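Local coordinates for major capsid protein (Paramecium bursaria Chlorella virus 1, PDB 5TIP) that self-assembles as trimers into the large icosahedral capsid of a virus that infects green algae, and carries host-added N-linked glycans, at residues Arg103-Tyr108 and Leu150-Asn155; Ile227-Phe232 and Asn419-Arg424; Thr244-Asn249 and Leu380-Cys385; Thr384-Ala389 and Glu400-Asn405. All coordinates share one frame; numbering follows the deposited sequence.

Contact 1: Arg103-Tyr108 and Leu150-Asn155; sequences RIDKHY and LIFFFN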
# COMPACT_ATOMS: atom_id res chain seq x y z
N ARG A 103 1.49 -0.27 35.96
CA ARG A 103 1.03 -0.66 34.64
C ARG A 103 1.08 0.54 33.70
O ARG A 103 0.50 1.60 33.99
CB ARG A 103 -0.40 -1.21 34.70
CG ARG A 103 -1.00 -1.50 33.34
CD ARG A 103 -2.48 -1.80 33.43
NE ARG A 103 -2.75 -3.04 34.16
CZ ARG A 103 -3.97 -3.56 34.31
NH1 ARG A 103 -5.02 -2.95 33.78
NH2 ARG A 103 -4.13 -4.69 34.98
N ILE A 104 1.76 0.38 32.57
CA ILE A 104 1.83 1.43 31.56
C ILE A 104 0.75 1.24 30.50
O ILE A 104 0.13 2.20 30.05
CB ILE A 104 3.23 1.46 30.93
CG1 ILE A 104 4.29 1.57 32.03
CG2 ILE A 104 3.36 2.61 29.95
CD1 ILE A 104 4.15 2.81 32.89
N ASP A 105 0.51 -0.01 30.10
CA ASP A 105 -0.50 -0.32 29.10
C ASP A 105 -0.83 -1.80 29.21
O ASP A 105 -0.04 -2.59 29.74
CB ASP A 105 -0.03 0.04 27.69
CG ASP A 105 -1.17 0.24 26.72
OD1 ASP A 105 -2.34 0.15 27.15
OD2 ASP A 105 -0.90 0.48 25.53
N LYS A 106 -2.01 -2.17 28.71
CA LYS A 106 -2.41 -3.57 28.70
C LYS A 106 -3.28 -3.82 27.48
O LYS A 106 -4.25 -3.09 27.25
CB LYS A 106 -3.15 -3.95 29.98
CG LYS A 106 -3.61 -5.40 30.01
CD LYS A 106 -4.18 -5.78 31.37
CE LYS A 106 -4.58 -7.25 31.40
NZ LYS A 106 -5.05 -7.67 32.75
N HIS A 107 -2.94 -4.85 26.71
CA HIS A 107 -3.64 -5.19 25.49
C HIS A 107 -4.30 -6.56 25.61
O HIS A 107 -3.97 -7.35 26.50
CB HIS A 107 -2.68 -5.16 24.30
CG HIS A 107 -2.14 -3.80 24.00
ND1 HIS A 107 -1.20 -3.57 23.01
CD2 HIS A 107 -2.40 -2.59 24.55
CE1 HIS A 107 -0.91 -2.28 22.97
NE2 HIS A 107 -1.62 -1.67 23.90
N TYR A 108 -5.23 -6.83 24.70
CA TYR A 108 -5.98 -8.07 24.69
C TYR A 108 -6.00 -8.63 23.27
O TYR A 108 -5.78 -7.90 22.30
CB TYR A 108 -7.42 -7.86 25.19
CG TYR A 108 -7.49 -7.11 26.51
CD1 TYR A 108 -7.50 -5.72 26.54
CD2 TYR A 108 -7.53 -7.79 27.72
CE1 TYR A 108 -7.56 -5.03 27.74
CE2 TYR A 108 -7.59 -7.11 28.92
CZ TYR A 108 -7.60 -5.73 28.92
OH TYR A 108 -7.66 -5.04 30.11
N LEU A 150 4.28 -7.33 19.45
CA LEU A 150 3.56 -6.45 20.36
C LEU A 150 3.46 -5.05 19.77
O LEU A 150 4.30 -4.63 18.97
CB LEU A 150 4.25 -6.41 21.72
CG LEU A 150 4.36 -7.73 22.48
CD1 LEU A 150 4.90 -7.50 23.89
CD2 LEU A 150 3.02 -8.45 22.53
N ILE A 151 2.42 -4.33 20.17
CA ILE A 151 2.14 -3.03 19.57
C ILE A 151 1.98 -1.97 20.65
O ILE A 151 1.08 -1.12 20.58
CB ILE A 151 0.89 -3.09 18.67
CG1 ILE A 151 -0.27 -3.79 19.39
CG2 ILE A 151 1.22 -3.80 17.36
CD1 ILE A 151 -1.50 -3.99 18.53
N PHE A 152 2.85 -2.01 21.66
CA PHE A 152 2.89 -0.94 22.65
C PHE A 152 3.55 0.30 22.04
O PHE A 152 3.99 0.29 20.88
CB PHE A 152 3.59 -1.41 23.92
CG PHE A 152 2.84 -2.47 24.67
CD1 PHE A 152 1.60 -2.21 25.22
CD2 PHE A 152 3.38 -3.74 24.81
CE1 PHE A 152 0.91 -3.18 25.91
CE2 PHE A 152 2.69 -4.73 25.50
CZ PHE A 152 1.45 -4.45 26.05
N PHE A 153 3.64 1.37 22.82
CA PHE A 153 4.09 2.65 22.27
C PHE A 153 5.52 2.58 21.77
O PHE A 153 5.86 3.16 20.73
CB PHE A 153 3.93 3.77 23.30
CG PHE A 153 4.77 3.59 24.54
CD1 PHE A 153 4.29 2.88 25.62
CD2 PHE A 153 6.03 4.15 24.62
CE1 PHE A 153 5.06 2.71 26.76
CE2 PHE A 153 6.81 3.99 25.75
CZ PHE A 153 6.32 3.27 26.82
N PHE A 154 6.39 1.86 22.48
CA PHE A 154 7.78 1.76 22.07
C PHE A 154 8.01 0.66 21.05
O PHE A 154 9.15 0.48 20.59
CB PHE A 154 8.69 1.54 23.28
CG PHE A 154 8.46 0.24 24.00
CD1 PHE A 154 7.44 0.12 24.93
CD2 PHE A 154 9.28 -0.85 23.76
CE1 PHE A 154 7.23 -1.08 25.60
CE2 PHE A 154 9.07 -2.05 24.42
CZ PHE A 154 8.05 -2.16 25.34
N ASN A 155 6.97 -0.09 20.67
CA ASN A 155 7.10 -1.11 19.64
C ASN A 155 6.76 -0.60 18.25
O ASN A 155 7.10 -1.26 17.26
CB ASN A 155 6.18 -2.30 19.95
CG ASN A 155 6.45 -2.91 21.31
OD1 ASN A 155 5.53 -3.16 22.07
ND2 ASN A 155 7.72 -3.15 21.61
O HOH W 1 1.25 1.52 24.67
O HOH W 2 0.97 -5.13 22.38
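The imidazole of His-107 overlaps the ring of Phe-152. Phe-152 CE1 sits over the centre of one imidazole face, 3.4 Å above its plane. The two side chains run alongside each other with opposite headings. Their planes are 32° apart and their centroids 4.2 Å apart, so the pair is oblique. His-107 CG lies anti to its carbonyl carbon (chi1 -65°), which carries the ring across to Phe-152. Two hydrogen bonds fix the rotation of the imidazole. NE2 of His-107 donates to Asp-105 OD2 at 2.8 Å, reaching that oxygen from above the carboxylate plane. ND1 of His-107 is 2.7 Å from a water that also accepts from Ile-151 N. Asp-105 OD2 in turn lies at the edge of the Phe-152 ring, 3.7 Å from its CD1. A second water donates to Asp-105 OD2 and accepts a weak bond from Phe-153 N. No direct hydrogen bond joins the two segments. Toward the start of the strand, Ile-104 CG2 packs against Phe-153 CE1 at 3.6 Å. Asp-105 OD1 accepts from Lys-106 N and from Leu-230 N, so this buried carboxylate is well supplied with donors. Ile-104 and Asp-105 both pair with Leu-97 on the neighbouring strand. This is a classic beta bulge in strand 102-108, an edge strand of its sheet within this chain, in the N-terminal of the two jelly rolls of this hexon-like capsid protein.

Contact 2: Ile227-Phe232 and Asn419-Arg424; sequences IEQLQF and NYNVLR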
# COMPACT_ATOMS: atom_id res chain seq x y z
N ILE A 227 3.18 9.20 24.87
CA ILE A 227 2.89 7.81 24.55
C ILE A 227 1.40 7.65 24.30
O ILE A 227 0.60 8.56 24.55
CB ILE A 227 3.38 6.85 25.65
CG1 ILE A 227 2.47 6.93 26.87
CG2 ILE A 227 4.81 7.16 26.03
CD1 ILE A 227 2.78 5.90 27.93
N GLU A 228 1.02 6.47 23.82
CA GLU A 228 -0.37 6.12 23.60
C GLU A 228 -0.73 4.94 24.49
O GLU A 228 0.11 4.09 24.79
CB GLU A 228 -0.62 5.78 22.13
CG GLU A 228 -0.42 6.96 21.20
CD GLU A 228 -0.71 6.64 19.75
OE1 GLU A 228 -1.28 5.56 19.48
OE2 GLU A 228 -0.36 7.45 18.87
N GLN A 229 -2.00 4.90 24.90
CA GLN A 229 -2.51 3.84 25.75
C GLN A 229 -3.80 3.30 25.16
O GLN A 229 -4.49 3.98 24.39
CB GLN A 229 -2.77 4.34 27.17
CG GLN A 229 -1.55 4.80 27.92
CD GLN A 229 -1.91 5.37 29.28
OE1 GLN A 229 -2.63 6.36 29.38
NE2 GLN A 229 -1.41 4.74 30.33
N LEU A 230 -4.13 2.07 25.54
CA LEU A 230 -5.40 1.47 25.19
C LEU A 230 -6.31 1.46 26.41
O LEU A 230 -5.86 1.16 27.52
CB LEU A 230 -5.22 0.04 24.66
CG LEU A 230 -6.52 -0.68 24.31
CD1 LEU A 230 -7.14 -0.10 23.05
CD2 LEU A 230 -6.30 -2.18 24.18
N GLN A 231 -7.57 1.80 26.20
CA GLN A 231 -8.58 1.75 27.25
C GLN A 231 -9.63 0.72 26.87
O GLN A 231 -10.12 0.71 25.74
CB GLN A 231 -9.23 3.11 27.49
CG GLN A 231 -8.25 4.19 27.92
CD GLN A 231 -8.93 5.51 28.20
OE1 GLN A 231 -9.68 5.65 29.17
NE2 GLN A 231 -8.68 6.50 27.35
N PHE A 232 -9.95 -0.16 27.81
CA PHE A 232 -10.96 -1.19 27.60
C PHE A 232 -11.45 -1.64 28.97
O PHE A 232 -10.66 -2.18 29.76
CB PHE A 232 -10.38 -2.36 26.80
CG PHE A 232 -11.34 -3.51 26.64
CD1 PHE A 232 -12.42 -3.41 25.78
CD2 PHE A 232 -11.14 -4.69 27.33
CE1 PHE A 232 -13.30 -4.47 25.62
CE2 PHE A 232 -12.01 -5.75 27.18
CZ PHE A 232 -13.09 -5.64 26.32
N ASN A 419 -5.80 6.63 23.72
CA ASN A 419 -5.56 7.94 24.29
C ASN A 419 -4.06 8.22 24.35
O ASN A 419 -3.23 7.32 24.17
CB ASN A 419 -6.17 8.06 25.69
CG ASN A 419 -5.50 7.15 26.70
OD1 ASN A 419 -5.89 6.00 26.87
ND2 ASN A 419 -4.48 7.67 27.38
N TYR A 420 -3.73 9.48 24.62
CA TYR A 420 -2.36 9.89 24.84
C TYR A 420 -2.08 10.04 26.33
O TYR A 420 -2.98 10.31 27.12
CB TYR A 420 -2.06 11.22 24.12
CG TYR A 420 -1.80 11.08 22.64
CD1 TYR A 420 -0.62 10.51 22.17
CD2 TYR A 420 -2.73 11.52 21.71
CE1 TYR A 420 -0.38 10.39 20.82
CE2 TYR A 420 -2.49 11.41 20.35
CZ TYR A 420 -1.32 10.83 19.91
OH TYR A 420 -1.08 10.71 18.56
N ASN A 421 -0.81 9.87 26.69
CA ASN A 421 -0.36 10.11 28.05
C ASN A 421 1.11 10.49 27.98
O ASN A 421 1.75 10.38 26.93
CB ASN A 421 -0.59 8.89 28.95
CG ASN A 421 -0.72 9.25 30.41
OD1 ASN A 421 -0.04 10.16 30.90
ND2 ASN A 421 -1.61 8.56 31.12
N VAL A 422 1.65 10.94 29.11
CA VAL A 422 3.03 11.40 29.18
C VAL A 422 3.79 10.51 30.15
O VAL A 422 3.38 10.34 31.30
CB VAL A 422 3.12 12.88 29.61
CG1 VAL A 422 4.57 13.30 29.72
CG2 VAL A 422 2.38 13.76 28.62
N LEU A 423 4.89 9.93 29.67
CA LEU A 423 5.77 9.11 30.49
C LEU A 423 7.02 9.91 30.81
O LEU A 423 7.85 10.16 29.93
CB LEU A 423 6.11 7.80 29.77
CG LEU A 423 7.12 6.87 30.45
CD1 LEU A 423 6.57 6.34 31.76
CD2 LEU A 423 7.51 5.73 29.52
N ARG A 424 7.15 10.33 32.07
CA ARG A 424 8.31 11.08 32.53
C ARG A 424 9.32 10.12 33.14
O ARG A 424 8.95 9.26 33.94
CB ARG A 424 7.92 12.14 33.55
CG ARG A 424 6.95 13.19 33.05
CD ARG A 424 6.96 14.40 33.96
NE ARG A 424 5.98 15.41 33.55
CZ ARG A 424 4.82 15.60 34.17
NH1 ARG A 424 4.50 14.86 35.22
NH2 ARG A 424 3.98 16.53 33.74
O HOH W 3 -5.62 5.19 29.67
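Asn-419 meets both Gln-229 and Gln-231 where strands 223-237 and 412-426 run antiparallel in a sheet of the C-terminal jelly roll. Its backbone forms a hydrogen-bonded pair with Gln-229. Its CG lies between the backbone N and the carbonyl carbon (chi1 66°), which brings its ND2 to Gln-229 OE1. ND2 of Asn-419 donates to that OE1 of Gln-229 at 3.0 Å, in the carbonyl plane and on a lone pair. The same ND2 also donates to Tyr-420 O. OD1 of Asn-419 receives a weak bond from Gln-231 NE2 at 2.9 Å, with the two amide planes at 90°. That NE2 has a further partner in Asn-255 O. A water donates to both Asn-419 OD1 and Gln-229 OE1.

Tyr-420 pairs with Glu-228 on the other face, and their side chains run alongside each other. Glu-228 CG comes 3.5 Å from Tyr-420 CE1, with the carboxylate plane nearly perpendicular to the ring. The polar ends look elsewhere: Tyr-420 OH to Arg-362 O, and Glu-228 to Lys-259, Lys-418 and Arg-362.

Asn-421 returns to the Gln-229 face. Its ND2 donates to Gln-229 OE1 at 3.0 Å, from above the carbonyl plane, and also to Tyr-434 O. Its OD1 accepts from Val-422 N at 2.6 Å. Its backbone makes two bonds with Ile-227. Leu-423 CB ends the contact 4.0 Å from Ile-227 CG2, and both side chains also pack on Phe-153.

Gln-229 OE1 is thus gripped by two asparagine amides and a water. These bonds should hold the glutamine amide in one orientation and leave its NE2 to donate to Ile-104 O.

Contact 3: Thr244-Asn249 and Leu380-Cys385; sequences TQASQN and LTYKTC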
# COMPACT_ATOMS: atom_id res chain seq x y z
N THR A 244 -37.84 -6.84 16.16
CA THR A 244 -37.89 -5.39 16.09
C THR A 244 -36.47 -4.84 16.07
O THR A 244 -35.49 -5.60 16.11
CB THR A 244 -38.69 -4.81 17.26
OG1 THR A 244 -38.79 -3.38 17.12
CG2 THR A 244 -38.02 -5.14 18.58
N GLN A 245 -36.36 -3.52 16.01
CA GLN A 245 -35.07 -2.83 16.05
C GLN A 245 -34.81 -2.40 17.49
O GLN A 245 -35.40 -1.42 17.97
CB GLN A 245 -35.04 -1.65 15.09
CG GLN A 245 -35.26 -2.02 13.64
CD GLN A 245 -34.81 -0.94 12.68
OE1 GLN A 245 -35.57 -0.50 11.81
NE2 GLN A 245 -33.57 -0.50 12.83
N ALA A 246 -33.94 -3.12 18.18
CA ALA A 246 -33.59 -2.76 19.54
C ALA A 246 -32.61 -1.58 19.54
O ALA A 246 -31.92 -1.31 18.56
CB ALA A 246 -32.99 -3.95 20.28
N SER A 247 -32.56 -0.89 20.68
CA SER A 247 -31.67 0.26 20.85
C SER A 247 -31.03 0.18 22.22
O SER A 247 -31.57 -0.42 23.15
CB SER A 247 -32.42 1.59 20.69
OG SER A 247 -33.48 1.70 21.63
N GLN A 248 -29.85 0.80 22.34
CA GLN A 248 -29.12 0.80 23.60
C GLN A 248 -28.39 2.12 23.78
O GLN A 248 -28.08 2.83 22.81
CB GLN A 248 -28.13 -0.37 23.67
CG GLN A 248 -28.76 -1.70 24.04
CD GLN A 248 -27.74 -2.80 24.20
OE1 GLN A 248 -26.96 -3.08 23.29
NE2 GLN A 248 -27.73 -3.43 25.37
N ASN A 249 -28.09 2.44 25.04
CA ASN A 249 -27.26 3.59 25.40
C ASN A 249 -26.17 3.07 26.34
O ASN A 249 -26.43 2.80 27.51
CB ASN A 249 -28.07 4.70 26.06
CG ASN A 249 -29.09 5.32 25.12
OD1 ASN A 249 -28.81 5.53 23.94
ND2 ASN A 249 -30.27 5.62 25.64
N LEU A 380 -26.93 3.25 20.26
CA LEU A 380 -26.91 2.23 19.22
C LEU A 380 -28.33 1.86 18.81
O LEU A 380 -29.27 1.95 19.61
CB LEU A 380 -26.17 0.97 19.69
CG LEU A 380 -24.71 1.13 20.09
CD1 LEU A 380 -24.16 -0.19 20.62
CD2 LEU A 380 -23.89 1.61 18.90
N THR A 381 -28.48 1.45 17.56
CA THR A 381 -29.72 0.89 17.05
C THR A 381 -29.37 -0.28 16.14
O THR A 381 -28.58 -0.13 15.21
CB THR A 381 -30.54 1.94 16.28
OG1 THR A 381 -30.91 3.00 17.16
CG2 THR A 381 -31.80 1.31 15.70
N TYR A 382 -29.97 -1.44 16.42
CA TYR A 382 -29.64 -2.66 15.71
C TYR A 382 -30.63 -2.92 14.58
O TYR A 382 -31.77 -2.45 14.59
CB TYR A 382 -29.62 -3.85 16.67
CG TYR A 382 -28.68 -3.67 17.83
CD1 TYR A 382 -27.31 -3.84 17.67
CD2 TYR A 382 -29.15 -3.32 19.09
CE1 TYR A 382 -26.44 -3.67 18.73
CE2 TYR A 382 -28.28 -3.15 20.15
CZ TYR A 382 -26.93 -3.33 19.96
OH TYR A 382 -26.06 -3.16 21.02
N LYS A 383 -30.16 -3.67 13.59
CA LYS A 383 -31.04 -4.12 12.52
C LYS A 383 -32.01 -5.17 13.04
O LYS A 383 -31.83 -5.76 14.11
CB LYS A 383 -30.22 -4.69 11.36
CG LYS A 383 -29.20 -3.73 10.78
CD LYS A 383 -28.39 -4.40 9.68
CE LYS A 383 -27.31 -3.48 9.14
NZ LYS A 383 -26.47 -4.17 8.13
N THR A 384 -33.07 -5.40 12.26
CA THR A 384 -34.01 -6.47 12.57
C THR A 384 -33.44 -7.78 12.03
O THR A 384 -33.36 -7.98 10.82
CB THR A 384 -35.38 -6.18 11.96
OG1 THR A 384 -35.87 -4.94 12.47
CG2 THR A 384 -36.36 -7.29 12.30
N CYS A 385 -33.02 -8.67 12.94
CA CYS A 385 -32.40 -9.93 12.56
C CYS A 385 -33.49 -10.92 12.13
O CYS A 385 -33.76 -11.94 12.77
CB CYS A 385 -31.58 -10.48 13.72
SG CYS A 385 -30.50 -9.25 14.48
O HOH W 4 -32.78 -5.58 16.64
O HOH W 5 -35.42 -2.93 10.42
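Tyr-382 and Gln-248 meet with their ring and amide planes 51° apart. Gln-248 OE1 comes to the ring edge, in its plane. The Tyr-382 hydroxyl donates to OE1 as modelled, but the approach is too short and the detail is doubtful. Gln-248 gets there extended beyond CG, and its NE2 donates to Thr-237 O. Ala-246 CB packs 4.1 Å from Tyr-382 CD2.

Gln-245 lies across Thr-384, with its CG 3.2 Å from Thr-384 OG1. NE2 of Gln-245 donates to Tyr-382 O at 3.2 Å, from above the carbonyl plane. It also bonds to Asp-313 OD2 of strand 312-319, which flanks strand 376-387. A water bridges Gln-245 OE1, through a weak bond, and Thr-384 OG1.

The backbones are antiparallel, and strands 247-251, 376-387 and 312-319 share a sheet of the C-terminal jelly roll. Gln-248 and Leu-380 form a hydrogen-bonded pair, and Tyr-382 N donates to Ala-246 O at 2.9 Å. Ser-247 and Thr-381 form the non-hydrogen-bonded pair between them. Beyond Ala-246 the pairing opens, and a second water accepts from Ala-246 N near Thr-244 O and Lys-383 O.

The chemistry is therefore mostly polar: side-chain amides and water continue the pairing where backbone bonds stop.

Contact 4: Thr384-Ala389 and Glu400-Asn405; sequences TCSIDA and ETVTAN. With BGC (beta-D-glucopyranose), chain H; BGC (beta-D-glucopyranose), chain G.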
# COMPACT_ATOMS: atom_id res chain seq x y z
N THR A 384 -33.07 -5.40 12.26
CA THR A 384 -34.01 -6.47 12.57
C THR A 384 -33.44 -7.78 12.03
O THR A 384 -33.36 -7.98 10.82
CB THR A 384 -35.38 -6.18 11.96
OG1 THR A 384 -35.87 -4.94 12.47
CG2 THR A 384 -36.36 -7.29 12.30
N CYS A 385 -33.02 -8.67 12.94
CA CYS A 385 -32.40 -9.93 12.56
C CYS A 385 -33.49 -10.92 12.13
O CYS A 385 -33.76 -11.94 12.77
CB CYS A 385 -31.58 -10.48 13.72
SG CYS A 385 -30.50 -9.25 14.48
N SER A 386 -34.12 -10.60 11.00
CA SER A 386 -35.28 -11.34 10.53
C SER A 386 -35.01 -12.17 9.28
O SER A 386 -35.90 -12.92 8.86
CB SER A 386 -36.44 -10.37 10.24
OG SER A 386 -36.07 -9.40 9.28
N ILE A 387 -33.83 -12.06 8.68
CA ILE A 387 -33.53 -12.79 7.45
C ILE A 387 -33.19 -14.23 7.79
O ILE A 387 -32.49 -14.51 8.77
CB ILE A 387 -32.38 -12.12 6.69
CG1 ILE A 387 -32.67 -10.65 6.43
CG2 ILE A 387 -32.13 -12.85 5.38
CD1 ILE A 387 -31.53 -9.94 5.74
N ASP A 388 -33.69 -15.16 6.97
CA ASP A 388 -33.33 -16.56 7.13
C ASP A 388 -31.88 -16.73 6.73
O ASP A 388 -31.53 -16.55 5.56
CB ASP A 388 -34.25 -17.44 6.28
CG ASP A 388 -33.93 -18.93 6.39
OD1 ASP A 388 -32.99 -19.31 7.12
OD2 ASP A 388 -34.63 -19.72 5.74
N ALA A 389 -31.03 -17.09 7.69
CA ALA A 389 -29.60 -17.19 7.42
C ALA A 389 -29.24 -18.41 6.57
O ALA A 389 -28.16 -18.44 5.99
CB ALA A 389 -28.82 -17.23 8.74
N GLU A 400 -31.70 -2.73 3.76
CA GLU A 400 -30.58 -2.16 4.49
C GLU A 400 -30.67 -2.38 6.00
O GLU A 400 -29.64 -2.57 6.66
CB GLU A 400 -30.47 -0.66 4.21
CG GLU A 400 -29.30 0.02 4.91
CD GLU A 400 -29.38 1.53 4.87
OE1 GLU A 400 -30.43 2.07 4.44
OE2 GLU A 400 -28.40 2.19 5.27
N THR A 401 -31.88 -2.36 6.57
CA THR A 401 -32.05 -2.34 8.01
C THR A 401 -32.30 -3.72 8.61
O THR A 401 -32.78 -3.82 9.74
CB THR A 401 -33.19 -1.39 8.39
OG1 THR A 401 -34.41 -1.84 7.78
CG2 THR A 401 -32.89 0.02 7.91
N VAL A 402 -32.00 -4.79 7.86
CA VAL A 402 -32.19 -6.14 8.35
C VAL A 402 -30.91 -6.94 8.16
O VAL A 402 -30.06 -6.61 7.34
CB VAL A 402 -33.38 -6.85 7.65
CG1 VAL A 402 -34.69 -6.21 8.06
CG2 VAL A 402 -33.20 -6.80 6.15
N THR A 403 -30.79 -8.01 8.95
CA THR A 403 -29.66 -8.92 8.86
C THR A 403 -30.14 -10.33 9.18
O THR A 403 -31.32 -10.55 9.48
CB THR A 403 -28.51 -8.49 9.79
OG1 THR A 403 -27.40 -9.38 9.62
CG2 THR A 403 -28.97 -8.53 11.24
N ALA A 404 -29.22 -11.29 9.11
CA ALA A 404 -29.57 -12.68 9.35
C ALA A 404 -29.99 -12.90 10.80
O ALA A 404 -29.52 -12.21 11.72
CB ALA A 404 -28.39 -13.59 9.01
N ASN A 405 -30.88 -13.87 11.00
CA ASN A 405 -31.37 -14.16 12.35
C ASN A 405 -30.27 -14.68 13.26
O ASN A 405 -30.45 -14.67 14.49
CB ASN A 405 -32.52 -15.17 12.29
CG ASN A 405 -32.04 -16.57 11.96
OD1 ASN A 405 -31.12 -16.76 11.18
ND2 ASN A 405 -32.67 -17.55 12.60
C2 BGC H . -32.34 -19.60 13.68
C3 BGC H . -32.10 -21.10 13.53
C4 BGC H . -32.82 -21.63 12.30
C5 BGC H . -32.56 -20.76 11.08
C6 BGC H . -33.39 -21.25 9.90
C1 BGC H . -32.08 -18.86 12.36
O2 BGC H . -31.46 -19.08 14.69
O3 BGC H . -32.61 -21.82 14.66
O4 BGC H . -32.38 -22.96 12.03
O5 BGC H . -32.88 -19.40 11.33
O6 BGC H . -34.78 -21.14 10.21
C2 BGC G . -35.80 -11.42 1.63
C3 BGC G . -37.21 -11.99 1.73
C4 BGC G . -37.27 -12.97 2.88
C5 BGC G . -36.80 -12.32 4.17
C6 BGC G . -36.84 -13.30 5.33
C1 BGC G . -35.32 -10.87 2.97
O2 BGC G . -35.78 -10.37 0.65
O3 BGC G . -37.51 -12.69 0.52
O4 BGC G . -38.62 -13.44 3.05
O5 BGC G . -35.46 -11.85 4.01
O6 BGC G . -35.89 -14.34 5.11
O HOH W 5 -35.42 -2.93 10.42
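Ile-387 runs nearly perpendicular to Val-402 in a parallel strand pair, part of a beta-alpha-beta unit with helix 392-395 between its strands. Ile-387 CG1 is anti to its carbonyl carbon (chi1 -54°) and the chain is extended beyond it. This sends CD1 over the second strand, 3.6 Å from Val-402 CG2. The other methyl of Val-402, CG1, faces Ser-386 OG at 3.7 Å.

The register shifts by one between Thr-384 and Ile-387, a beta bulge. Cys-385 sits there at the centre of an inverse gamma turn. Its SG packs 3.7 Å from Thr-403 CG2, while Thr-403 OG1 turns to Gln-308 O. The carbonyl O of Cys-385 is buried without a hydrogen-bond partner and has a CA-H...O contact from Asn-405 CA. Backbone bonds resume past the bulge: Ile-387 N donates to Thr-403 O, and Asn-405 N to Ile-387 O at 2.8 Å. Ala-389 CB closes the end against Ala-404 CB.

Two glucoses border the contact. Asp-388 N donates to O6 of one glucose at 3.0 Å, a nearly straight bond of 167°. The Asp-388 carboxylate reaches toward the other glucose and accepts from Thr-390 OG1. Asn-405 is an N-glycosylation site. Its chi1 of 72° puts OD1 3.4 Å from Ala-389 CB, and Asn-405 ND2 is bonded covalently to C1 of this second glucose at 1.5 Å.

In the fold
Contacts 1 and 2 are buried and touch each other. Ile-104 O and Asp-105 OD1 of contact 1 meet Gln-229 NE2 and Leu-230 N of contact 2, so residues of the two family regions join there. Contact 1 rests on rings and water bridges; contact 2 adds side-chain amide bonds to backbone strand pairing. Contacts 3 and 4 are only partly buried and lie more than 30 Å from the first two, centre to centre. Both use strand 376-387, with antiparallel pairing in contact 3 and parallel in contact 4. They share Thr-384, Cys-385 and one water. Of the four, contact 4 has sugar at both segments: covalent at Asn-405, hydrogen-bonded at Asp-388.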